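Local coordinates for regulator of G-protein signaling 16 (Mus musculus, PDB 3C7L) that speeds GTP hydrolysis by G protein alpha subunits, driving them into the inactive GDP-bound form and so shortening G protein-coupled receptor signals, at residues Ile73-Glu76 / Tyr77-Glu81; Asn87-His90 / Glu91-Glu94; Lys114-Thr117 / Leu118-Asp122. All blocks are in the same frame, centred on the assembly; numbering follows the deposited sequence.

Overall arrangement
All three contacts are local and lie in series along the all-helical RGS domain. Interaction 1 closes helix 63-78, interaction 2 starts helix 90-101, and interaction 3 lies within helix 109-128. Interaction 1 is the most buried (Ile73, Tyr77, Ile78); the others bury two residues each (Ile88 and Thr92; Thr115 and Met119), with charged groups nearer the surface. Interaction 1 mixes ring packing with a stacked ion pair, interaction 2 relies on an N-cap carboxylate, and interaction 3 on a two-pronged salt bridge. Interactions 1 and 2 touch where Ile78 and Phe74 meet Arg93. Interactions 2 and 3 touch where Ile88 packs on Lys114 and Thr115. Interactions 1 and 3 do not touch; their nearest atoms are about 6 Å apart.

Interaction 1: Ile73-Glu76 / Tyr77-Glu81; sequences IFDE and YIRSE
The C-terminal end of helix 63-78 in the RGS domain unwinds here, and Phe74 and Arg79 meet across its last turn. The carbonyl of Phe74 accepts twice. Ile78 N and Arg79 N reach Phe74 O from opposite faces of its carbonyl plane. The bond from Arg79 N to Phe74 O is the straighter, at 168°, and it spans five residues in a wider pi-type turn. Earlier in the turn, Tyr77 N bonds to Ile73 O at 2.9 Å.

The Phe74 ring stands with CG anti to the backbone N (chi1 -177°), which brings the ring against Ile78 and Arg79. Arg79 N lies over one face of the ring, and Arg79 CB approaches Phe74 CE2 at 3.6 Å. Ile78 CG2 meets Phe74 CE1 at 3.7 Å. Beyond the segments, Phe74 packs on Thr96, Lys97 and Leu100 of helix 90-101. Ile73 and Ile78 both touch Phe50 of helix 45-57.

Glu76 lies alongside Tyr77, and its CG sits over the ring centre in a CH-pi contact. The Arg79 guanidinium stacks on the Asp75 carboxylate, their planes 20° apart. This salt bridge is electrostatic, because no N-H points at the carboxylate oxygen. Arg79 NE instead makes a weak hydrogen bond to Asp75 O, 3.4 Å away.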
loop_
_atom_site.group_PDB
_atom_site.type_symbol
_atom_site.label_atom_id
_atom_site.label_comp_id
_atom_site.label_asym_id
_atom_site.label_seq_id
_atom_site.Cartn_x
_atom_site.Cartn_y
_atom_site.Cartn_z
ATOM N N ILE A 73 -10.614 3.708 4.853
ATOM C CA ILE A 73 -9.191 3.394 4.735
ATOM C C ILE A 73 -8.509 3.490 6.100
ATOM O O ILE A 73 -7.711 2.628 6.471
ATOM C CB ILE A 73 -8.501 4.348 3.727
ATOM C CG1 ILE A 73 -8.955 3.999 2.306
ATOM C CG2 ILE A 73 -6.978 4.256 3.858
ATOM C CD1 ILE A 73 -8.399 4.919 1.221
ATOM N N PHE A 74 -8.841 4.533 6.852
ATOM C CA PHE A 74 -8.269 4.726 8.184
ATOM C C PHE A 74 -8.680 3.580 9.125
ATOM O O PHE A 74 -7.850 3.010 9.828
ATOM C CB PHE A 74 -8.749 6.057 8.767
ATOM C CG PHE A 74 -8.158 6.380 10.108
ATOM C CD1 PHE A 74 -6.902 6.965 10.208
ATOM C CD2 PHE A 74 -8.853 6.080 11.275
ATOM C CE1 PHE A 74 -6.343 7.248 11.452
ATOM C CE2 PHE A 74 -8.303 6.359 12.525
ATOM C CZ PHE A 74 -7.046 6.944 12.612
ATOM N N ASP A 75 -9.964 3.245 9.127
ATOM C CA ASP A 75 -10.475 2.184 9.993
ATOM C C ASP A 75 -9.997 0.799 9.594
ATOM O O ASP A 75 -9.843 -0.078 10.439
ATOM C CB ASP A 75 -12.007 2.181 10.004
ATOM C CG ASP A 75 -12.590 3.400 10.692
ATOM O OD1 ASP A 75 -11.843 4.096 11.416
ATOM O OD2 ASP A 75 -13.804 3.649 10.516
ATOM N N GLU A 76 -9.768 0.596 8.306
ATOM C CA GLU A 76 -9.329 -0.708 7.846
ATOM C C GLU A 76 -7.825 -0.946 7.930
ATOM O O GLU A 76 -7.395 -2.046 8.271
ATOM C CB GLU A 76 -9.805 -0.951 6.406
ATOM C CG GLU A 76 -9.218 -2.204 5.784
ATOM C CD GLU A 76 -10.010 -2.711 4.598
ATOM O OE1 GLU A 76 -10.357 -1.904 3.708
ATOM O OE2 GLU A 76 -10.275 -3.931 4.553
ATOM N N TYR A 77 -7.027 0.079 7.637
ATOM C CA TYR A 77 -5.573 -0.075 7.635
ATOM C C TYR A 77 -4.727 0.730 8.621
ATOM O O TYR A 77 -3.618 0.310 8.951
ATOM C CB TYR A 77 -5.015 0.232 6.240
ATOM C CG TYR A 77 -5.649 -0.524 5.096
ATOM C CD1 TYR A 77 -6.682 0.039 4.355
ATOM C CD2 TYR A 77 -5.185 -1.788 4.731
ATOM C CE1 TYR A 77 -7.238 -0.630 3.270
ATOM C CE2 TYR A 77 -5.735 -2.472 3.646
ATOM C CZ TYR A 77 -6.758 -1.883 2.920
ATOM O OH TYR A 77 -7.293 -2.537 1.836
ATOM N N ILE A 78 -5.221 1.874 9.084
ATOM C CA ILE A 78 -4.408 2.722 9.952
ATOM C C ILE A 78 -4.585 2.664 11.470
ATOM O O ILE A 78 -3.598 2.534 12.196
ATOM C CB ILE A 78 -4.532 4.207 9.525
ATOM C CG1 ILE A 78 -4.185 4.359 8.042
ATOM C CG2 ILE A 78 -3.593 5.077 10.368
ATOM C CD1 ILE A 78 -2.720 4.086 7.704
ATOM N N ARG A 79 -5.819 2.773 11.956
ATOM C CA ARG A 79 -6.037 2.775 13.403
ATOM C C ARG A 79 -5.580 1.513 14.123
ATOM O O ARG A 79 -5.571 0.418 13.562
ATOM C CB ARG A 79 -7.513 3.048 13.736
ATOM C CG ARG A 79 -8.495 1.962 13.325
ATOM C CD ARG A 79 -9.907 2.310 13.799
ATOM N NE ARG A 79 -10.907 1.379 13.276
ATOM C CZ ARG A 79 -12.213 1.455 13.529
ATOM N NH1 ARG A 79 -12.684 2.421 14.306
ATOM N NH2 ARG A 79 -13.049 0.572 12.995
ATOM N N SER A 80 -5.189 1.685 15.380
ATOM C CA SER A 80 -4.744 0.581 16.202
ATOM C C SER A 80 -5.784 -0.536 16.220
ATOM O O SER A 80 -6.985 -0.288 16.366
ATOM C CB SER A 80 -4.488 1.069 17.630
ATOM O OG SER A 80 -4.185 -0.013 18.490
ATOM N N GLU A 81 -5.315 -1.767 16.062
ATOM C CA GLU A 81 -6.182 -2.934 16.079
ATOM C C GLU A 81 -7.094 -3.036 14.867
ATOM O O GLU A 81 -8.055 -3.795 14.878
ATOM C CB GLU A 81 -7.017 -2.948 17.369
ATOM C CG GLU A 81 -6.182 -3.134 18.628
ATOM C CD GLU A 81 -7.014 -3.122 19.903
ATOM O OE1 GLU A 81 -7.439 -2.031 20.340
ATOM O OE2 GLU A 81 -7.249 -4.209 20.466
#

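Interaction 2: Asn87-His90 / Glu91-Glu94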
loop_
_atom_site.group_PDB
_atom_site.type_symbol
_atom_site.label_atom_id
_atom_site.label_comp_id
_atom_site.label_asym_id
_atom_site.label_seq_id
_atom_site.Cartn_x
_atom_site.Cartn_y
_atom_site.Cartn_z
ATOM N N ASN A 87 2.070 -1.911 9.473
ATOM C CA ASN A 87 3.123 -1.642 10.448
ATOM C C ASN A 87 3.715 -0.239 10.349
ATOM O O ASN A 87 4.755 -0.023 9.725
ATOM C CB ASN A 87 4.232 -2.688 10.328
ATOM C CG ASN A 87 5.338 -2.484 11.348
ATOM O OD1 ASN A 87 5.075 -2.277 12.534
ATOM N ND2 ASN A 87 6.582 -2.554 10.894
ATOM N N ILE A 88 3.039 0.702 10.994
ATOM C CA ILE A 88 3.434 2.100 11.020
ATOM C C ILE A 88 3.651 2.513 12.479
ATOM O O ILE A 88 3.016 1.958 13.373
ATOM C CB ILE A 88 2.315 2.968 10.402
ATOM C CG1 ILE A 88 2.272 2.763 8.890
ATOM C CG2 ILE A 88 2.507 4.409 10.772
ATOM C CD1 ILE A 88 3.589 2.986 8.207
ATOM N N ASP A 89 4.537 3.476 12.730
ATOM C CA ASP A 89 4.762 3.907 14.111
ATOM C C ASP A 89 3.615 4.792 14.586
ATOM O O ASP A 89 2.781 5.214 13.788
ATOM C CB ASP A 89 6.103 4.649 14.259
ATOM C CG ASP A 89 6.211 5.876 13.365
ATOM O OD1 ASP A 89 5.181 6.525 13.085
ATOM O OD2 ASP A 89 7.346 6.206 12.959
ATOM N N HIS A 90 3.558 5.062 15.887
ATOM C CA HIS A 90 2.494 5.896 16.434
ATOM C C HIS A 90 2.525 7.294 15.827
ATOM O O HIS A 90 1.483 7.898 15.578
ATOM C CB HIS A 90 2.626 6.022 17.952
ATOM C CG HIS A 90 1.762 7.094 18.536
ATOM N ND1 HIS A 90 0.388 6.998 18.583
ATOM C CD2 HIS A 90 2.072 8.311 19.045
ATOM C CE1 HIS A 90 -0.112 8.108 19.095
ATOM N NE2 HIS A 90 0.888 8.922 19.383
ATOM N N GLU A 91 3.733 7.802 15.615
ATOM C CA GLU A 91 3.926 9.126 15.042
ATOM C C GLU A 91 3.094 9.284 13.772
ATOM O O GLU A 91 2.315 10.233 13.628
ATOM C CB GLU A 91 5.402 9.328 14.703
ATOM C CG GLU A 91 5.755 10.749 14.327
ATOM C CD GLU A 91 5.698 11.684 15.515
ATOM O OE1 GLU A 91 6.534 11.524 16.435
ATOM O OE2 GLU A 91 4.817 12.575 15.535
ATOM N N THR A 92 3.264 8.335 12.856
ATOM C CA THR A 92 2.556 8.355 11.582
ATOM C C THR A 92 1.057 8.114 11.741
ATOM O O THR A 92 0.258 8.708 11.020
ATOM C CB THR A 92 3.150 7.315 10.616
ATOM O OG1 THR A 92 4.567 7.509 10.528
ATOM C CG2 THR A 92 2.536 7.458 9.221
ATOM N N ARG A 93 0.671 7.248 12.678
ATOM C CA ARG A 93 -0.748 6.978 12.906
ATOM C C ARG A 93 -1.448 8.232 13.418
ATOM O O ARG A 93 -2.571 8.541 13.016
ATOM C CB ARG A 93 -0.950 5.859 13.936
ATOM C CG ARG A 93 -0.833 4.450 13.400
ATOM C CD ARG A 93 -1.677 3.493 14.243
ATOM N NE ARG A 93 -1.274 3.481 15.646
ATOM C CZ ARG A 93 -0.117 2.995 16.081
ATOM N NH1 ARG A 93 0.749 2.479 15.221
ATOM N NH2 ARG A 93 0.177 3.024 17.374
ATOM N N GLU A 94 -0.772 8.944 14.314
ATOM C CA GLU A 94 -1.305 10.167 14.909
ATOM C C GLU A 94 -1.405 11.265 13.852
ATOM O O GLU A 94 -2.380 12.015 13.807
ATOM C CB GLU A 94 -0.392 10.611 16.061
ATOM C CG GLU A 94 -0.868 11.834 16.827
ATOM C CD GLU A 94 -2.285 11.688 17.329
ATOM O OE1 GLU A 94 -2.607 10.628 17.903
ATOM O OE2 GLU A 94 -3.075 12.636 17.152
#
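His90 and Arg93 meet across the first turn of helix 90-101, and with Ile88 they have the most surface buried by this contact. The His90 ring and the Arg93 guanidinium stand at a steep angle, 64° between their planes. Arg93 NH2 lies near the ring plane, at its edge. The arginine chain bends at chi3 (-59°), which folds its guanidinium back over the helix start. One face of that group lies over His90 CA, which is 3.9 Å from Arg93 CZ. Its NH1 comes to 3.0 Å from Ile88 O, but the angle is too poor for a hydrogen bond.

His90 also lies side by side with Glu94. Glu94 CB sits over one face of the imidazole, offset toward the rim, as a CH-pi contact. Glu94 OE1 comes to 3.7 Å from His90 CE1. In the backbone, Glu94 N bonds to His90 O at 2.8 Å.

Asp89 is the N-cap. Its OD1 takes two bonds from Thr92. Thr92 N reaches Asp89 OD1 at 2.6 Å, and Thr92 OG1 donates to the same oxygen at 2.8 Å from above the carboxylate plane. The carboxylate thus satisfies an N-H of the first turn and may offset the positive end of the helix dipole.

Ile88 turns inward from the loop after helix 63-78. It packs on Lys114 and Thr115 of helix 109-128, while Thr92 touches Val110 of that helix.

Interaction 3: Lys114-Thr117 / Leu118-Asp122; sequences KTRT and LMEKD
Residues 114-122 form a continuous run of helix 109-128, in which Leu118, Met119, Glu120 and Lys121 donate backbone N-H to Lys114, Thr115, Arg116 and Thr117. The Glu120 N to Arg116 O bond is the shortest of these, at 2.7 Å. Met119 N lies 3.3 Å from Thr115 O and also makes a weak bond to Arg116 O. The helix widens into a pi-type turn at 119-122.

Arg116 and Glu120 form a salt bridge one turn apart. Arg116 grips the carboxylate side-on, with one nitrogen to each oxygen. NE of Arg116 bonds to Glu120 OE1 at 2.9 Å and 167°, and NH2 of Arg116 bonds to Glu120 OE2 at 3.1 Å. Both oxygens lie close to the guanidinium plane, yet the carboxylate is turned 55° against it and is met from above its own plane. Arg116 CG lies anti to the backbone N (chi1 180°) and the chain runs extended to NE, which carries the guanidinium to the glutamate. Elsewhere on the helix, Thr117 CG2 touches Lys121 CG at 3.8 Å.

Arg116 NH1 forms a second salt bridge, to Asp23, and the arginine side chain also touches Phe22 of helix 22-25. A methionine in place of Arg116 would probably leave the Glu120 and Asp23 carboxylates without this shared cation. The guanidinium is likely to offset part of the negative charge of both carboxylates, and its two bonds to Glu120 are likely to restrict rotation of that group.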
loop_
_atom_site.group_PDB
_atom_site.type_symbol
_atom_site.label_atom_id
_atom_site.label_comp_id
_atom_site.label_asym_id
_atom_site.label_seq_id
_atom_site.Cartn_x
_atom_site.Cartn_y
_atom_site.Cartn_z
ATOM N N LYS A 114 5.691 5.150 4.075
ATOM C CA LYS A 114 6.327 4.246 5.028
ATOM C C LYS A 114 6.008 2.811 4.620
ATOM O O LYS A 114 6.878 1.937 4.643
ATOM C CB LYS A 114 5.804 4.486 6.449
ATOM C CG LYS A 114 6.111 5.847 7.041
ATOM C CD LYS A 114 7.602 6.072 7.221
ATOM C CE LYS A 114 7.873 7.398 7.922
ATOM N NZ LYS A 114 9.332 7.636 8.107
ATOM N N THR A 115 4.753 2.573 4.243
ATOM C CA THR A 115 4.319 1.241 3.832
ATOM C C THR A 115 5.008 0.840 2.532
ATOM O O THR A 115 5.364 -0.327 2.342
ATOM C CB THR A 115 2.788 1.189 3.666
ATOM O OG1 THR A 115 2.173 1.531 4.917
ATOM C CG2 THR A 115 2.337 -0.214 3.265
ATOM N N ARG A 116 5.213 1.808 1.644
ATOM C CA ARG A 116 5.899 1.535 0.384
ATOM C C ARG A 116 7.322 1.041 0.677
ATOM O O ARG A 116 7.794 0.067 0.082
ATOM C CB ARG A 116 5.984 2.801 -0.469
ATOM C CG ARG A 116 6.700 2.572 -1.790
ATOM C CD ARG A 116 7.101 3.865 -2.485
ATOM N NE ARG A 116 7.926 3.571 -3.654
ATOM C CZ ARG A 116 7.522 3.661 -4.916
ATOM N NH1 ARG A 116 6.289 4.057 -5.216
ATOM N NH2 ARG A 116 8.355 3.320 -5.890
ATOM N N THR A 117 8.004 1.721 1.597
ATOM C CA THR A 117 9.366 1.349 1.954
ATOM C C THR A 117 9.408 -0.022 2.617
ATOM O O THR A 117 10.370 -0.774 2.451
ATOM C CB THR A 117 9.997 2.401 2.884
ATOM O OG1 THR A 117 10.074 3.650 2.191
ATOM C CG2 THR A 117 11.402 1.982 3.304
ATOM N N LEU A 118 8.357 -0.347 3.363
ATOM C CA LEU A 118 8.263 -1.640 4.031
ATOM C C LEU A 118 8.369 -2.723 2.948
ATOM O O LEU A 118 8.958 -3.782 3.161
ATOM C CB LEU A 118 6.919 -1.741 4.758
ATOM C CG LEU A 118 6.818 -2.338 6.167
ATOM C CD1 LEU A 118 7.860 -1.734 7.100
ATOM C CD2 LEU A 118 5.415 -2.067 6.698
ATOM N N MET A 119 7.801 -2.446 1.778
ATOM C CA MET A 119 7.849 -3.395 0.666
ATOM C C MET A 119 9.103 -3.224 -0.196
ATOM O O MET A 119 9.889 -4.156 -0.372
ATOM C CB MET A 119 6.609 -3.236 -0.235
ATOM C CG MET A 119 5.275 -3.568 0.428
ATOM S SD MET A 119 3.845 -3.404 -0.693
ATOM C CE MET A 119 3.503 -1.668 -0.562
ATOM N N GLU A 120 9.277 -2.018 -0.727
ATOM C CA GLU A 120 10.388 -1.696 -1.615
ATOM C C GLU A 120 11.776 -2.050 -1.098
ATOM O O GLU A 120 12.643 -2.442 -1.874
ATOM C CB GLU A 120 10.328 -0.207 -1.984
ATOM C CG GLU A 120 11.177 0.196 -3.177
ATOM C CD GLU A 120 10.808 1.575 -3.708
ATOM O OE1 GLU A 120 10.508 2.465 -2.886
ATOM O OE2 GLU A 120 10.827 1.776 -4.943
ATOM N N LYS A 121 11.995 -1.938 0.207
ATOM C CA LYS A 121 13.312 -2.239 0.747
ATOM C C LYS A 121 13.458 -3.610 1.397
ATOM O O LYS A 121 14.494 -3.900 1.995
ATOM C CB LYS A 121 13.727 -1.154 1.747
ATOM C CG LYS A 121 13.910 0.224 1.133
ATOM C CD LYS A 121 14.943 0.207 0.007
ATOM C CE LYS A 121 15.170 1.602 -0.553
ATOM N NZ LYS A 121 16.160 1.597 -1.670
ATOM N N ASP A 122 12.438 -4.456 1.284
ATOM C CA ASP A 122 12.512 -5.783 1.889
ATOM C C ASP A 122 11.832 -6.903 1.097
ATOM O O ASP A 122 12.506 -7.735 0.477
ATOM C CB ASP A 122 11.929 -5.745 3.300
ATOM C CG ASP A 122 11.829 -7.120 3.920
ATOM O OD1 ASP A 122 12.791 -7.902 3.780
ATOM O OD2 ASP A 122 10.794 -7.419 4.553
#